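Long-range contact in Blr3880 protein (Bradyrhizobium japonicum, PDB 2OOD), which probably catalyses the zinc-dependent hydrolytic deamination of guanine to xanthine and ammonia in purine breakdown: residues E260-G274 / R284-S298. Sequence-based numbering, arbitrary orientation.
Sequences EKFDLVGPKFSGGHG and RMSKKGAAVVFCPCS. With GUN (guanine), chain C.
F269, V265 and A290 meet at the apolar centre of a beta-alpha-beta unit, strand 269-272, helix 279-288 and strand 291-294, in the TIM-barrel fold of the amidohydrolases. With CG anti to the backbone N (chi1 170°), the F269 ring lies so that CD2 is 3.7 Å from A290 CB. V265 packs CG2 over one face of that ring and sends CG1 to A290 CB, 3.5 Å away, while the selenomethionine M285 reaches the ring's edge with its CE methyl. The case illustrates how parallel barrel strands are joined: A291 N bonds to F269 O, G271 N to A291 O, V293 N to G271 O and H273 N to V293 O, the last at 2.8 Å. On its other side, strand 269-272 bonds to strand 230-234.

At the C-terminal end of these strands the unit borders the active site. C295 SG sits over one face of the H273 ring, 4.4 Å from its centroid, and H273 lines the guanine pocket; S298 OG is hydrogen-bonded to the zinc ligand D326.

The opposite end closes in a salt-bridge network. R284 grips the E260 carboxylate side-on, the two planes 21° apart, with NH2 2.8 Å from OE1; R284 NH2 is also paired with D254. Replacing E260 with alanine is likely to deprive K288 NZ of this carboxylate mate and leave R284 held less firmly, by D254 without the side-on grip. E260 OE2 takes two donors: R284 NE at 3.0 Å on its syn lone pair, and K288 NZ at 2.7 Å, nearly in line with the C-O bond.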
loop_
_atom_site.group_PDB
_atom_site.type_symbol
_atom_site.label_atom_id
_atom_site.label_comp_id
_atom_site.label_asym_id
_atom_site.label_seq_id
_atom_site.Cartn_x
_atom_site.Cartn_y
_atom_site.Cartn_z
ATOM N N GLU A 260 -11.716 3.086 -31.608
ATOM C CA GLU A 260 -12.011 4.192 -32.518
ATOM C C GLU A 260 -12.690 3.655 -33.776
ATOM O O GLU A 260 -13.517 4.330 -34.390
ATOM C CB GLU A 260 -10.730 4.926 -32.906
ATOM C CG GLU A 260 -10.103 5.732 -31.796
ATOM C CD GLU A 260 -8.690 6.168 -32.136
ATOM O OE1 GLU A 260 -7.837 5.281 -32.383
ATOM O OE2 GLU A 260 -8.431 7.393 -32.152
ATOM N N LYS A 261 -12.331 2.436 -34.155
ATOM C CA LYS A 261 -12.909 1.802 -35.331
ATOM C C LYS A 261 -14.421 1.758 -35.184
ATOM O O LYS A 261 -15.144 1.657 -36.171
ATOM C CB LYS A 261 -12.358 0.375 -35.491
ATOM C CG LYS A 261 -13.038 -0.460 -36.582
ATOM C CD LYS A 261 -12.556 -1.917 -36.579
ATOM C CE LYS A 261 -13.289 -2.753 -37.630
ATOM N NZ LYS A 261 -13.081 -4.239 -37.507
ATOM N N PHE A 262 -14.902 1.849 -33.949
ATOM C CA PHE A 262 -16.335 1.794 -33.698
ATOM C C PHE A 262 -16.915 3.050 -33.054
ATOM O O PHE A 262 -17.967 2.993 -32.423
ATOM C CB PHE A 262 -16.646 0.579 -32.832
ATOM C CG PHE A 262 -16.268 -0.728 -33.469
ATOM C CD1 PHE A 262 -17.150 -1.382 -34.327
ATOM C CD2 PHE A 262 -15.029 -1.312 -33.211
ATOM C CE1 PHE A 262 -16.802 -2.608 -34.919
ATOM C CE2 PHE A 262 -14.672 -2.535 -33.799
ATOM C CZ PHE A 262 -15.562 -3.182 -34.652
ATOM N N ASP A 263 -16.234 4.178 -33.222
ATOM C CA ASP A 263 -16.680 5.465 -32.669
ATOM C C ASP A 263 -16.974 5.480 -31.172
ATOM O O ASP A 263 -17.812 6.260 -30.714
ATOM C CB ASP A 263 -17.932 5.961 -33.397
ATOM C CG ASP A 263 -17.741 6.041 -34.892
ATOM O OD1 ASP A 263 -16.788 6.723 -35.334
ATOM O OD2 ASP A 263 -18.548 5.422 -35.621
ATOM N N LEU A 264 -16.293 4.633 -30.409
ATOM C CA LEU A 264 -16.507 4.595 -28.974
ATOM C C LEU A 264 -15.686 5.670 -28.253
ATOM O O LEU A 264 -16.076 6.140 -27.183
ATOM C CB LEU A 264 -16.142 3.215 -28.430
ATOM C CG LEU A 264 -16.951 2.050 -28.995
ATOM C CD1 LEU A 264 -16.491 0.746 -28.356
ATOM C CD2 LEU A 264 -18.428 2.282 -28.729
ATOM N N VAL A 265 -14.556 6.064 -28.837
ATOM C CA VAL A 265 -13.699 7.064 -28.207
ATOM C C VAL A 265 -14.167 8.490 -28.421
ATOM O O VAL A 265 -14.355 8.935 -29.551
ATOM C CB VAL A 265 -12.238 6.955 -28.694
ATOM C CG1 VAL A 265 -11.393 8.033 -28.046
ATOM C CG2 VAL A 265 -11.687 5.590 -28.355
ATOM N N GLY A 266 -14.343 9.200 -27.312
ATOM C CA GLY A 266 -14.795 10.581 -27.341
ATOM C C GLY A 266 -15.286 10.936 -25.949
ATOM O O GLY A 266 -14.952 10.227 -24.998
ATOM N N PRO A 267 -16.075 12.012 -25.780
ATOM C CA PRO A 267 -16.565 12.377 -24.443
ATOM C C PRO A 267 -17.316 11.243 -23.757
ATOM O O PRO A 267 -18.032 10.484 -24.408
ATOM C CB PRO A 267 -17.466 13.572 -24.721
ATOM C CG PRO A 267 -16.774 14.232 -25.864
ATOM C CD PRO A 267 -16.435 13.050 -26.762
ATOM N N LYS A 268 -17.137 11.131 -22.445
ATOM C CA LYS A 268 -17.804 10.107 -21.651
ATOM C C LYS A 268 -17.253 8.699 -21.851
ATOM O O LYS A 268 -17.887 7.715 -21.463
ATOM C CB LYS A 268 -19.313 10.124 -21.923
ATOM C CG LYS A 268 -20.015 11.377 -21.412
ATOM C CD LYS A 268 -21.513 11.323 -21.667
ATOM C CE LYS A 268 -22.202 12.584 -21.171
ATOM N NZ LYS A 268 -23.682 12.503 -21.311
ATOM N N PHE A 269 -16.079 8.606 -22.465
ATOM C CA PHE A 269 -15.425 7.316 -22.666
ATOM C C PHE A 269 -14.360 7.182 -21.586
ATOM O O PHE A 269 -13.606 8.123 -21.335
ATOM C CB PHE A 269 -14.733 7.249 -24.026
ATOM C CG PHE A 269 -13.833 6.044 -24.195
ATOM C CD1 PHE A 269 -14.307 4.880 -24.795
ATOM C CD2 PHE A 269 -12.502 6.081 -23.780
ATOM C CE1 PHE A 269 -13.465 3.776 -24.983
ATOM C CE2 PHE A 269 -11.661 4.977 -23.967
ATOM C CZ PHE A 269 -12.147 3.830 -24.569
ATOM N N SER A 270 -14.289 6.023 -20.946
ATOM C CA SER A 270 -13.281 5.811 -19.921
ATOM C C SER A 270 -12.523 4.531 -20.224
ATOM O O SER A 270 -13.126 3.465 -20.337
ATOM C CB SER A 270 -13.927 5.721 -18.536
ATOM O OG SER A 270 -14.435 6.975 -18.122
ATOM N N GLY A 271 -11.208 4.647 -20.382
ATOM C CA GLY A 271 -10.385 3.481 -20.651
ATOM C C GLY A 271 -9.549 3.187 -19.423
ATOM O O GLY A 271 -8.647 3.947 -19.101
ATOM N N GLY A 272 -9.834 2.089 -18.737
ATOM C CA GLY A 272 -9.086 1.771 -17.536
ATOM C C GLY A 272 -7.650 1.331 -17.728
ATOM O O GLY A 272 -7.345 0.616 -18.678
ATOM N N HIS A 273 -6.771 1.768 -16.826
ATOM C CA HIS A 273 -5.356 1.400 -16.856
ATOM C C HIS A 273 -4.594 1.901 -18.082
ATOM O O HIS A 273 -4.510 1.201 -19.094
ATOM C CB HIS A 273 -5.206 -0.122 -16.810
ATOM C CG HIS A 273 -5.977 -0.780 -15.716
ATOM N ND1 HIS A 273 -7.141 -1.475 -15.948
ATOM C CD2 HIS A 273 -5.727 -0.893 -14.392
ATOM C CE1 HIS A 273 -7.572 -1.996 -14.814
ATOM N NE2 HIS A 273 -6.732 -1.660 -13.855
ATOM N N GLY A 274 -4.014 3.087 -18.017
ATOM C CA GLY A 274 -3.273 3.543 -19.185
ATOM C C GLY A 274 -2.127 2.589 -19.464
ATOM O O GLY A 274 -2.000 2.067 -20.541
ATOM N N ARG A 284 -4.250 11.347 -28.927
ATOM C CA ARG A 284 -5.528 11.142 -29.598
ATOM C C ARG A 284 -6.689 11.284 -28.620
ATOM O O ARG A 284 -7.697 11.923 -28.929
ATOM C CB ARG A 284 -5.577 9.763 -30.263
ATOM C CG ARG A 284 -4.476 9.529 -31.280
ATOM C CD ARG A 284 -5.005 8.819 -32.493
ATOM N NE ARG A 284 -5.450 7.462 -32.206
ATOM C CZ ARG A 284 -4.629 6.449 -31.955
ATOM N NH1 ARG A 284 -3.318 6.646 -31.950
ATOM N NH2 ARG A 284 -5.117 5.235 -31.734
HETATM N N MSE A 285 -6.554 10.684 -27.441
HETATM C CA MSE A 285 -7.608 10.770 -26.436
HETATM C C MSE A 285 -7.790 12.224 -26.009
HETATM O O MSE A 285 -8.910 12.725 -25.935
HETATM C CB MSE A 285 -7.256 9.909 -25.228
HETATM C CG MSE A 285 -7.127 8.441 -25.568
HETATM SE SE MSE A 285 -6.641 7.368 -24.011
HETATM C CE MSE A 285 -8.398 7.312 -23.155
ATOM N N SER A 286 -6.679 12.901 -25.739
ATOM C CA SER A 286 -6.726 14.297 -25.337
ATOM C C SER A 286 -7.534 15.091 -26.363
ATOM O O SER A 286 -8.378 15.917 -26.009
ATOM C CB SER A 286 -5.308 14.861 -25.241
ATOM O OG SER A 286 -5.320 16.245 -24.937
ATOM N N LYS A 287 -7.276 14.818 -27.638
ATOM C CA LYS A 287 -7.952 15.495 -28.740
ATOM C C LYS A 287 -9.449 15.182 -28.812
ATOM O O LYS A 287 -10.264 16.092 -28.933
ATOM C CB LYS A 287 -7.268 15.116 -30.057
ATOM C CG LYS A 287 -7.803 15.816 -31.296
ATOM C CD LYS A 287 -7.614 17.330 -31.216
ATOM C CE LYS A 287 -7.595 17.975 -32.619
ATOM N NZ LYS A 287 -8.849 17.749 -33.426
ATOM N N LYS A 288 -9.811 13.905 -28.736
ATOM C CA LYS A 288 -11.218 13.515 -28.806
ATOM C C LYS A 288 -11.989 13.736 -27.499
ATOM O O LYS A 288 -13.220 13.652 -27.476
ATOM C CB LYS A 288 -11.349 12.045 -29.220
ATOM C CG LYS A 288 -10.751 11.713 -30.581
ATOM C CD LYS A 288 -11.234 10.351 -31.060
ATOM C CE LYS A 288 -10.665 9.980 -32.425
ATOM N NZ LYS A 288 -9.174 9.977 -32.392
ATOM N N GLY A 289 -11.266 14.005 -26.414
ATOM C CA GLY A 289 -11.908 14.234 -25.132
ATOM C C GLY A 289 -12.181 12.984 -24.315
ATOM O O GLY A 289 -12.944 13.030 -23.349
ATOM N N ALA A 290 -11.575 11.865 -24.696
ATOM C CA ALA A 290 -11.761 10.616 -23.970
ATOM C C ALA A 290 -10.930 10.661 -22.686
ATOM O O ALA A 290 -9.993 11.451 -22.575
ATOM C CB ALA A 290 -11.338 9.445 -24.837
ATOM N N ALA A 291 -11.266 9.817 -21.715
ATOM C CA ALA A 291 -10.542 9.819 -20.451
ATOM C C ALA A 291 -9.939 8.476 -20.086
ATOM O O ALA A 291 -10.427 7.434 -20.504
ATOM C CB ALA A 291 -11.464 10.287 -19.337
ATOM N N VAL A 292 -8.870 8.509 -19.303
ATOM C CA VAL A 292 -8.212 7.288 -18.864
ATOM C C VAL A 292 -8.383 7.205 -17.348
ATOM O O VAL A 292 -8.491 8.231 -16.676
ATOM C CB VAL A 292 -6.700 7.283 -19.236
ATOM C CG1 VAL A 292 -5.980 8.400 -18.524
ATOM C CG2 VAL A 292 -6.074 5.958 -18.872
ATOM N N VAL A 293 -8.433 5.988 -16.814
ATOM C CA VAL A 293 -8.598 5.803 -15.383
ATOM C C VAL A 293 -7.369 5.127 -14.801
ATOM O O VAL A 293 -7.091 3.966 -15.091
ATOM C CB VAL A 293 -9.844 4.949 -15.060
ATOM C CG1 VAL A 293 -10.060 4.907 -13.565
ATOM C CG2 VAL A 293 -11.071 5.515 -15.765
ATOM N N PHE A 294 -6.643 5.878 -13.977
ATOM C CA PHE A 294 -5.415 5.429 -13.322
ATOM C C PHE A 294 -5.722 4.586 -12.086
ATOM O O PHE A 294 -6.171 5.109 -11.071
ATOM C CB PHE A 294 -4.580 6.680 -12.968
ATOM C CG PHE A 294 -3.346 6.415 -12.137
ATOM C CD1 PHE A 294 -2.646 5.221 -12.233
ATOM C CD2 PHE A 294 -2.841 7.414 -11.311
ATOM C CE1 PHE A 294 -1.461 5.028 -11.525
ATOM C CE2 PHE A 294 -1.655 7.232 -10.599
ATOM C CZ PHE A 294 -0.969 6.038 -10.710
ATOM N N CYS A 295 -5.470 3.285 -12.176
ATOM C CA CYS A 295 -5.729 2.366 -11.071
ATOM C C CYS A 295 -4.435 1.762 -10.540
ATOM O O CYS A 295 -4.150 0.594 -10.772
ATOM C CB CYS A 295 -6.653 1.243 -11.545
ATOM S SG CYS A 295 -8.157 1.819 -12.350
ATOM N N PRO A 296 -3.652 2.544 -9.790
ATOM C CA PRO A 296 -2.376 2.114 -9.219
ATOM C C PRO A 296 -2.352 0.853 -8.362
ATOM O O PRO A 296 -1.449 0.037 -8.514
ATOM C CB PRO A 296 -1.907 3.350 -8.462
ATOM C CG PRO A 296 -3.169 3.993 -8.059
ATOM C CD PRO A 296 -4.016 3.879 -9.290
ATOM N N CYS A 297 -3.321 0.680 -7.470
ATOM C CA CYS A 297 -3.342 -0.509 -6.618
ATOM C C CYS A 297 -3.412 -1.780 -7.440
ATOM O O CYS A 297 -2.745 -2.766 -7.139
ATOM C CB CYS A 297 -4.534 -0.480 -5.668
ATOM S SG CYS A 297 -4.430 0.755 -4.389
ATOM N N SER A 298 -4.241 -1.744 -8.477
ATOM C CA SER A 298 -4.428 -2.872 -9.371
ATOM C C SER A 298 -3.174 -3.079 -10.222
ATOM O O SER A 298 -2.666 -4.193 -10.337
ATOM C CB SER A 298 -5.640 -2.611 -10.264
ATOM O OG SER A 298 -5.817 -3.650 -11.199
HETATM N N9 GUN C . -10.686 -6.313 -18.284
HETATM C C8 GUN C . -10.207 -7.474 -18.794
HETATM N N7 GUN C . -9.259 -7.951 -18.041
HETATM C C5 GUN C . -9.065 -7.133 -16.984
HETATM C C6 GUN C . -8.185 -7.136 -15.853
HETATM O O6 GUN C . -7.369 -8.046 -15.669
HETATM N N1 GUN C . -8.288 -6.083 -14.946
HETATM C C2 GUN C . -9.206 -5.061 -15.137
HETATM N N2 GUN C . -9.296 -4.031 -14.214
HETATM N N3 GUN C . -10.018 -5.050 -16.179
HETATM C C4 GUN C . -9.980 -6.049 -17.120
#